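Local coordinates for protein beta-galactoside alpha-2,6-sialyltransferase (PDB 2Z4T) that probably transfers sialic acid from a CMP-linked donor to galactose-containing acceptors such as lactose, forming an alpha-2,6 linkage, at residues I386-S390 and P391-G395; I411-L414 and I415-Y419; N248-D251 and N252-G256. One frame throughout, in Å; residues are numbered along the deposited sequence.

Interaction 1 (I386-S390 and P391-G395)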
loop_
_atom_site.group_PDB
_atom_site.type_symbol
_atom_site.label_atom_id
_atom_site.label_comp_id
_atom_site.label_asym_id
_atom_site.label_seq_id
_atom_site.Cartn_x
_atom_site.Cartn_y
_atom_site.Cartn_z
ATOM N N ILE A 386 23.756 -21.361 11.170
ATOM C CA ILE A 386 24.875 -21.697 10.272
ATOM C C ILE A 386 26.039 -22.397 10.982
ATOM O O ILE A 386 27.046 -22.717 10.348
ATOM C CB ILE A 386 25.440 -20.439 9.537
ATOM C CG1 ILE A 386 26.369 -19.623 10.478
ATOM C CG2 ILE A 386 24.301 -19.610 8.904
ATOM C CD1 ILE A 386 26.855 -18.252 9.932
ATOM N N ASN A 387 25.901 -22.618 12.295
ATOM C CA ASN A 387 26.931 -23.279 13.089
ATOM C C ASN A 387 26.513 -24.727 13.447
ATOM O O ASN A 387 25.447 -24.956 14.023
ATOM C CB ASN A 387 27.282 -22.426 14.324
ATOM C CG ASN A 387 28.516 -22.946 15.086
ATOM O OD1 ASN A 387 28.623 -24.135 15.365
ATOM N ND2 ASN A 387 29.426 -22.045 15.452
ATOM N N GLU A 388 27.342 -25.699 13.088
ATOM C CA GLU A 388 27.019 -27.112 13.325
ATOM C C GLU A 388 26.844 -27.494 14.792
ATOM O O GLU A 388 26.143 -28.469 15.101
ATOM C CB GLU A 388 28.062 -28.027 12.692
ATOM C CG GLU A 388 28.104 -27.915 11.174
ATOM C CD GLU A 388 28.918 -29.022 10.536
ATOM O OE1 GLU A 388 28.675 -30.209 10.870
ATOM O OE2 GLU A 388 29.802 -28.703 9.708
ATOM N N SER A 389 27.473 -26.732 15.685
ATOM C CA SER A 389 27.428 -27.018 17.109
ATOM C C SER A 389 26.119 -26.564 17.761
ATOM O O SER A 389 25.980 -26.622 18.982
ATOM C CB SER A 389 28.632 -26.397 17.814
ATOM O OG SER A 389 28.549 -24.983 17.799
ATOM N N SER A 390 25.156 -26.131 16.952
ATOM C CA SER A 390 23.816 -25.792 17.462
ATOM C C SER A 390 22.714 -26.756 17.018
ATOM O O SER A 390 22.715 -27.226 15.869
ATOM C CB SER A 390 23.413 -24.372 17.062
ATOM O OG SER A 390 22.020 -24.149 17.301
ATOM N N PRO A 391 21.743 -27.024 17.913
ATOM C CA PRO A 391 20.577 -27.810 17.478
ATOM C C PRO A 391 19.716 -27.098 16.418
ATOM O O PRO A 391 18.941 -27.762 15.739
ATOM C CB PRO A 391 19.783 -28.036 18.777
ATOM C CG PRO A 391 20.254 -26.980 19.728
ATOM C CD PRO A 391 21.662 -26.632 19.340
ATOM N N HIS A 392 19.856 -25.780 16.266
ATOM C CA HIS A 392 19.081 -25.047 15.242
ATOM C C HIS A 392 19.752 -24.973 13.868
ATOM O O HIS A 392 19.221 -24.379 12.931
ATOM C CB HIS A 392 18.669 -23.666 15.758
ATOM C CG HIS A 392 18.039 -23.731 17.113
ATOM N ND1 HIS A 392 16.806 -24.310 17.324
ATOM C CD2 HIS A 392 18.514 -23.394 18.336
ATOM C CE1 HIS A 392 16.531 -24.296 18.619
ATOM N NE2 HIS A 392 17.551 -23.744 19.252
ATOM N N TYR A 393 20.910 -25.610 13.767
ATOM C CA TYR A 393 21.655 -25.712 12.534
ATOM C C TYR A 393 20.711 -26.064 11.407
ATOM O O TYR A 393 19.899 -26.975 11.550
ATOM C CB TYR A 393 22.713 -26.819 12.667
ATOM C CG TYR A 393 23.583 -26.998 11.456
ATOM C CD1 TYR A 393 24.205 -25.899 10.845
ATOM C CD2 TYR A 393 23.821 -28.265 10.918
ATOM C CE1 TYR A 393 25.032 -26.056 9.728
ATOM C CE2 TYR A 393 24.647 -28.421 9.789
ATOM C CZ TYR A 393 25.243 -27.312 9.211
ATOM O OH TYR A 393 26.061 -27.463 8.129
ATOM N N LEU A 394 20.818 -25.363 10.286
ATOM C CA LEU A 394 19.941 -25.657 9.153
ATOM C C LEU A 394 20.055 -27.100 8.618
ATOM O O LEU A 394 19.081 -27.623 8.077
ATOM C CB LEU A 394 20.101 -24.617 8.047
ATOM C CG LEU A 394 19.552 -23.238 8.460
ATOM C CD1 LEU A 394 19.778 -22.177 7.392
ATOM C CD2 LEU A 394 18.080 -23.314 8.825
ATOM N N GLY A 395 21.221 -27.734 8.812
ATOM C CA GLY A 395 21.457 -29.124 8.414
ATOM C C GLY A 395 22.432 -29.299 7.255
ATOM O O GLY A 395 22.780 -30.428 6.896
#
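Pro391 follows Ser390 into a type I beta turn that runs to Tyr393, sharing Ser390 with the type I turn from Asn387 to Ser390. That first turn is braced from within: Asn387 OD1 accepts from Ser389 N at 2.9 Å, an Asx turn, and also from Ser389 OG, while Asn387 ND2 and Ser389 OG reach Gly509 and Cys511 of the C-terminal tail. The proline puts its CG beside one face of the next side chain, the imidazole of His392. At His392 the main-chain N donates to Ser390 OG, 2.9 Å away, an ST turn laid over the beta turn. The hydroxyl stands opposite its own backbone N (chi1 167°), which brings it round beside the chain that follows; it also bonds to Asn384 OD1 in helix 371-386. Tyr393 N then closes the second turn on Ser390 O at 3.2 Å. The phenol ring folds back across the first turn. Glu388 CG lies over one face, 3.9 Å from the ring centroid in a CH-pi contact displaced toward CZ, and the two side chains run alongside each other with the carboxylate nearly parallel to the ring. Asn387 O approaches Tyr393 CD1 obliquely at 3.5 Å. Leu394 turns to Phe357 of strand 356-360, and on the ring face opposite Glu388 sits Gly395 N, 3.4 Å above the plane. Being held between a methylene and a peptide N probably limits the tilt of the tyrosine ring; polar bonds set the two turns, while Ile386 and Leu394 anchor this surface loop on strand 356-360.

Interaction 2 (I411-L414 and I415-Y419)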
loop_
_atom_site.group_PDB
_atom_site.type_symbol
_atom_site.label_atom_id
_atom_site.label_comp_id
_atom_site.label_asym_id
_atom_site.label_seq_id
_atom_site.Cartn_x
_atom_site.Cartn_y
_atom_site.Cartn_z
ATOM N N ILE A 411 20.911 -1.258 13.322
ATOM C CA ILE A 411 20.863 -2.710 13.589
ATOM C C ILE A 411 21.310 -3.486 12.365
ATOM O O ILE A 411 22.105 -4.435 12.462
ATOM C CB ILE A 411 19.447 -3.191 13.971
ATOM C CG1 ILE A 411 18.999 -2.536 15.271
ATOM C CG2 ILE A 411 19.412 -4.713 14.093
ATOM C CD1 ILE A 411 17.590 -2.865 15.640
ATOM N N ASN A 412 20.795 -3.074 11.215
ATOM C CA ASN A 412 21.147 -3.687 9.951
ATOM C C ASN A 412 22.619 -3.529 9.615
ATOM O O ASN A 412 23.247 -4.494 9.179
ATOM C CB ASN A 412 20.247 -3.184 8.820
ATOM C CG ASN A 412 18.787 -3.561 9.037
ATOM O OD1 ASN A 412 18.484 -4.432 9.846
ATOM N ND2 ASN A 412 17.882 -2.919 8.309
ATOM N N THR A 413 23.193 -2.346 9.843
ATOM C CA THR A 413 24.606 -2.205 9.499
ATOM C C THR A 413 25.510 -3.053 10.418
ATOM O O THR A 413 26.438 -3.696 9.941
ATOM C CB THR A 413 25.085 -0.706 9.312
ATOM O OG1 THR A 413 25.607 -0.191 10.537
ATOM C CG2 THR A 413 23.953 0.204 8.807
ATOM N N LEU A 414 25.189 -3.102 11.714
ATOM C CA LEU A 414 25.922 -3.943 12.665
ATOM C C LEU A 414 25.896 -5.426 12.287
ATOM O O LEU A 414 26.937 -6.088 12.318
ATOM C CB LEU A 414 25.395 -3.761 14.087
ATOM C CG LEU A 414 25.765 -2.435 14.757
ATOM C CD1 LEU A 414 24.883 -2.175 15.949
ATOM C CD2 LEU A 414 27.256 -2.407 15.165
ATOM N N ILE A 415 24.714 -5.933 11.923
ATOM C CA ILE A 415 24.551 -7.330 11.502
ATOM C C ILE A 415 25.345 -7.566 10.232
ATOM O O ILE A 415 26.010 -8.579 10.083
ATOM C CB ILE A 415 23.059 -7.704 11.258
ATOM C CG1 ILE A 415 22.294 -7.766 12.571
ATOM C CG2 ILE A 415 22.930 -9.031 10.536
ATOM C CD1 ILE A 415 20.788 -7.829 12.391
ATOM N N MET A 416 25.286 -6.598 9.336
ATOM C CA MET A 416 25.882 -6.712 8.023
ATOM C C MET A 416 27.399 -6.788 8.093
ATOM O O MET A 416 28.004 -7.613 7.410
ATOM C CB MET A 416 25.413 -5.553 7.144
ATOM C CG MET A 416 25.366 -5.836 5.658
ATOM S SD MET A 416 24.585 -7.384 5.091
ATOM C CE MET A 416 25.738 -7.692 3.734
ATOM N N GLN A 417 28.024 -5.962 8.934
ATOM C CA GLN A 417 29.488 -5.972 8.989
ATOM C C GLN A 417 30.066 -7.134 9.796
ATOM O O GLN A 417 31.275 -7.378 9.793
ATOM C CB GLN A 417 30.077 -4.619 9.406
ATOM C CG GLN A 417 29.492 -3.987 10.652
ATOM C CD GLN A 417 29.561 -2.450 10.629
ATOM O OE1 GLN A 417 29.646 -1.825 9.559
ATOM N NE2 GLN A 417 29.511 -1.840 11.813
ATOM N N ASN A 418 29.187 -7.883 10.447
ATOM C CA ASN A 418 29.610 -9.118 11.075
ATOM C C ASN A 418 29.868 -10.270 10.092
ATOM O O ASN A 418 30.511 -11.248 10.465
ATOM C CB ASN A 418 28.610 -9.557 12.149
ATOM C CG ASN A 418 29.253 -10.444 13.182
ATOM O OD1 ASN A 418 28.925 -11.628 13.308
ATOM N ND2 ASN A 418 30.213 -9.888 13.902
ATOM N N TYR A 419 29.364 -10.147 8.857
ATOM C CA TYR A 419 29.417 -11.238 7.865
ATOM C C TYR A 419 29.899 -10.811 6.486
ATOM O O TYR A 419 29.103 -10.383 5.670
ATOM C CB TYR A 419 28.063 -11.937 7.722
ATOM C CG TYR A 419 27.539 -12.520 9.007
ATOM C CD1 TYR A 419 27.976 -13.779 9.469
ATOM C CD2 TYR A 419 26.613 -11.810 9.771
ATOM C CE1 TYR A 419 27.497 -14.314 10.656
ATOM C CE2 TYR A 419 26.120 -12.329 10.958
ATOM C CZ TYR A 419 26.560 -13.583 11.411
ATOM O OH TYR A 419 26.050 -14.073 12.607
#
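Thr413 O receives Gln417 N at 2.9 Å, and one residue earlier Asn412 O accepts Met416 N at the same distance. Ile415 N to Ile411 O, 3.1 Å and close to straight (163°), completes three successive i-to-i+4 bonds of helix 410-417. The series then fades: Asn418 N reaches Leu414 O only weakly, at 3.4 Å, and bonds also to Ile415 O, while Tyr419 N turns to Met416 O. Asn412 leaves the backbone on the side away from the following turn, and its ND2 bonds to the carbonyl of His405, itself a CMP-binding residue. Gln417 has its CG wedged between backbone N and carbonyl carbon (chi1 50°), a placement that lays CG 3.1 Å from Thr413 O and sends the extended chain back over the preceding turn, its NE2 4.1 Å from Leu414 CD2. On the buried flank Ile411 and Ile415 run side by side, CG2 of the first meeting CD1 of the second at 3.8 Å. Ile411 continues against Arg371 and Gln378 of helix 371-386, and Ile415 against Phe402 of strand 399-403, as befits the helix of a beta-alpha-beta unit packed on its parallel sheet. Met416 bends away to join Phe402 and Met422. The helix is thus two-sided, with Ile415 against the sheet, Ile411 against helix 371-386, and Thr413 and Gln417 on the solvent side, and its Asn412 end probably helps to fix the His405 backbone near the nucleotide pocket.

Interaction 3 (N248-D251 and N252-G256)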
loop_
_atom_site.group_PDB
_atom_site.type_symbol
_atom_site.label_atom_id
_atom_site.label_comp_id
_atom_site.label_asym_id
_atom_site.label_seq_id
_atom_site.Cartn_x
_atom_site.Cartn_y
_atom_site.Cartn_z
ATOM N N ASN A 248 -18.962 -6.708 26.816
ATOM C CA ASN A 248 -19.934 -5.948 26.043
ATOM C C ASN A 248 -19.295 -5.354 24.785
ATOM O O ASN A 248 -19.386 -4.157 24.528
ATOM C CB ASN A 248 -20.567 -4.868 26.935
ATOM C CG ASN A 248 -21.405 -5.468 28.075
ATOM O OD1 ASN A 248 -22.424 -6.139 27.835
ATOM N ND2 ASN A 248 -20.990 -5.222 29.320
ATOM N N LYS A 249 -18.638 -6.203 24.005
ATOM C CA LYS A 249 -17.911 -5.746 22.831
ATOM C C LYS A 249 -18.801 -4.919 21.941
ATOM O O LYS A 249 -18.414 -3.834 21.492
ATOM C CB LYS A 249 -17.341 -6.925 22.048
ATOM C CG LYS A 249 -16.217 -7.622 22.782
ATOM C CD LYS A 249 -15.639 -8.794 22.007
ATOM C CE LYS A 249 -14.498 -9.419 22.812
ATOM N NZ LYS A 249 -14.996 -10.031 24.085
ATOM N N THR A 250 -20.009 -5.417 21.705
ATOM C CA THR A 250 -20.913 -4.770 20.762
ATOM C C THR A 250 -21.305 -3.370 21.249
ATOM O O THR A 250 -21.261 -2.407 20.481
ATOM C CB THR A 250 -22.107 -5.702 20.387
ATOM O OG1 THR A 250 -21.570 -6.978 19.979
ATOM C CG2 THR A 250 -22.936 -5.120 19.225
ATOM N N ASP A 251 -21.618 -3.254 22.532
ATOM C CA ASP A 251 -21.810 -1.943 23.152
ATOM C C ASP A 251 -20.624 -0.998 22.879
ATOM O O ASP A 251 -20.845 0.143 22.466
ATOM C CB ASP A 251 -22.078 -2.074 24.654
ATOM C CG ASP A 251 -23.465 -2.678 24.964
ATOM O OD1 ASP A 251 -24.342 -2.690 24.068
ATOM O OD2 ASP A 251 -23.684 -3.137 26.110
ATOM N N ASN A 252 -19.387 -1.479 23.069
ATOM C CA ASN A 252 -18.182 -0.654 22.914
ATOM C C ASN A 252 -18.014 -0.154 21.496
ATOM O O ASN A 252 -17.669 1.000 21.263
ATOM C CB ASN A 252 -16.913 -1.421 23.305
ATOM C CG ASN A 252 -16.650 -1.418 24.813
ATOM O OD1 ASN A 252 -17.393 -2.013 25.598
ATOM N ND2 ASN A 252 -15.577 -0.762 25.214
ATOM N N LEU A 253 -18.257 -1.045 20.549
ATOM C CA LEU A 253 -18.157 -0.699 19.141
ATOM C C LEU A 253 -19.189 0.356 18.733
ATOM O O LEU A 253 -18.860 1.277 17.979
ATOM C CB LEU A 253 -18.256 -1.947 18.266
ATOM C CG LEU A 253 -17.095 -2.931 18.418
ATOM C CD1 LEU A 253 -17.498 -4.308 17.942
ATOM C CD2 LEU A 253 -15.878 -2.432 17.657
ATOM N N LYS A 254 -20.417 0.227 19.234
ATOM C CA LYS A 254 -21.468 1.199 18.923
ATOM C C LYS A 254 -21.169 2.574 19.528
ATOM O O LYS A 254 -21.436 3.609 18.922
ATOM C CB LYS A 254 -22.842 0.700 19.389
ATOM C CG LYS A 254 -23.463 -0.366 18.497
ATOM C CD LYS A 254 -24.582 -1.073 19.254
ATOM C CE LYS A 254 -25.585 -1.782 18.331
ATOM N NZ LYS A 254 -26.666 -2.428 19.157
ATOM N N ILE A 255 -20.621 2.577 20.735
ATOM C CA ILE A 255 -20.140 3.806 21.341
ATOM C C ILE A 255 -19.012 4.350 20.470
ATOM O O ILE A 255 -18.924 5.557 20.265
ATOM C CB ILE A 255 -19.693 3.581 22.798
ATOM C CG1 ILE A 255 -20.935 3.360 23.668
ATOM C CG2 ILE A 255 -18.850 4.757 23.303
ATOM C CD1 ILE A 255 -20.661 2.668 25.026
ATOM N N GLY A 256 -18.184 3.450 19.933
ATOM C CA GLY A 256 -17.172 3.816 18.963
ATOM C C GLY A 256 -17.696 4.579 17.746
ATOM O O GLY A 256 -17.103 5.586 17.350
#
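Leu253 N donates to Lys249 O over 2.9 Å, and Leu253 lays its own CG 3.5 Å from the same oxygen. That branch position follows from chi1 near -66°, CG lying beside the backbone N and opposite the carbonyl carbon, so that the aliphatic end leans along the preceding turn before meeting Leu307 and Tyr310 of helix 305-311. Lys249 is buried on the same flank: its stem packs on Trp243, and NZ is gripped by the main-chain oxygens of Arg244 and Thr246, which hold the ammonium against the loop that follows helix 234-243. Ser303, a magnesium ligand, lies close to this lysine. The pair belongs to the opening turn of helix 249-265, in the half of the GT-B fold built on the mixed sheet. Asn248 stands at the N-cap position, where its side chain makes no capping bond, yet its main-chain O accepts Asn252 N at 3.0 Å. Beyond Leu253 the pattern continues, Lys254 N to Thr250 O at 3.0 Å and Ile255 N to Asp251 O at the same length. Ile255 CG1 comes within 3.4 Å of Asp251 O, the branch lying alongside the carbonyl on the exposed side. Lys254, extended beyond CG, runs its methylenes past Thr250 O, and its NZ stays 5.4 Å from Asp251 OD1, a separation at which any attraction between the opposite charges would be modest. Thr250 OG1 bonds to Glu306 OE1, tying this turn to helix 305-311.

In the fold
Along the chain interaction 3 comes first, then interaction 1, then interaction 2. The last two are neighbours: their centres lie about 20 Å apart, and Ile386 CD1 touches Tyr419 CE1 at 4.1 Å. Both flank the six-stranded parallel sheet, interaction 1 in the loop leading from helix 371-386 into strand 399-403 and interaction 2 on the helix that follows this strand. Interaction 3 belongs to the other half of the GT-B architecture, with its centre about 50 Å from that of interaction 1 and about 47 Å from that of interaction 2. CMP and lactose bind in the cleft between the halves; of the three, interaction 2 approaches the nucleotide, whereas interactions 1 and 3 lie away from that cleft, the latter near a magnesium site.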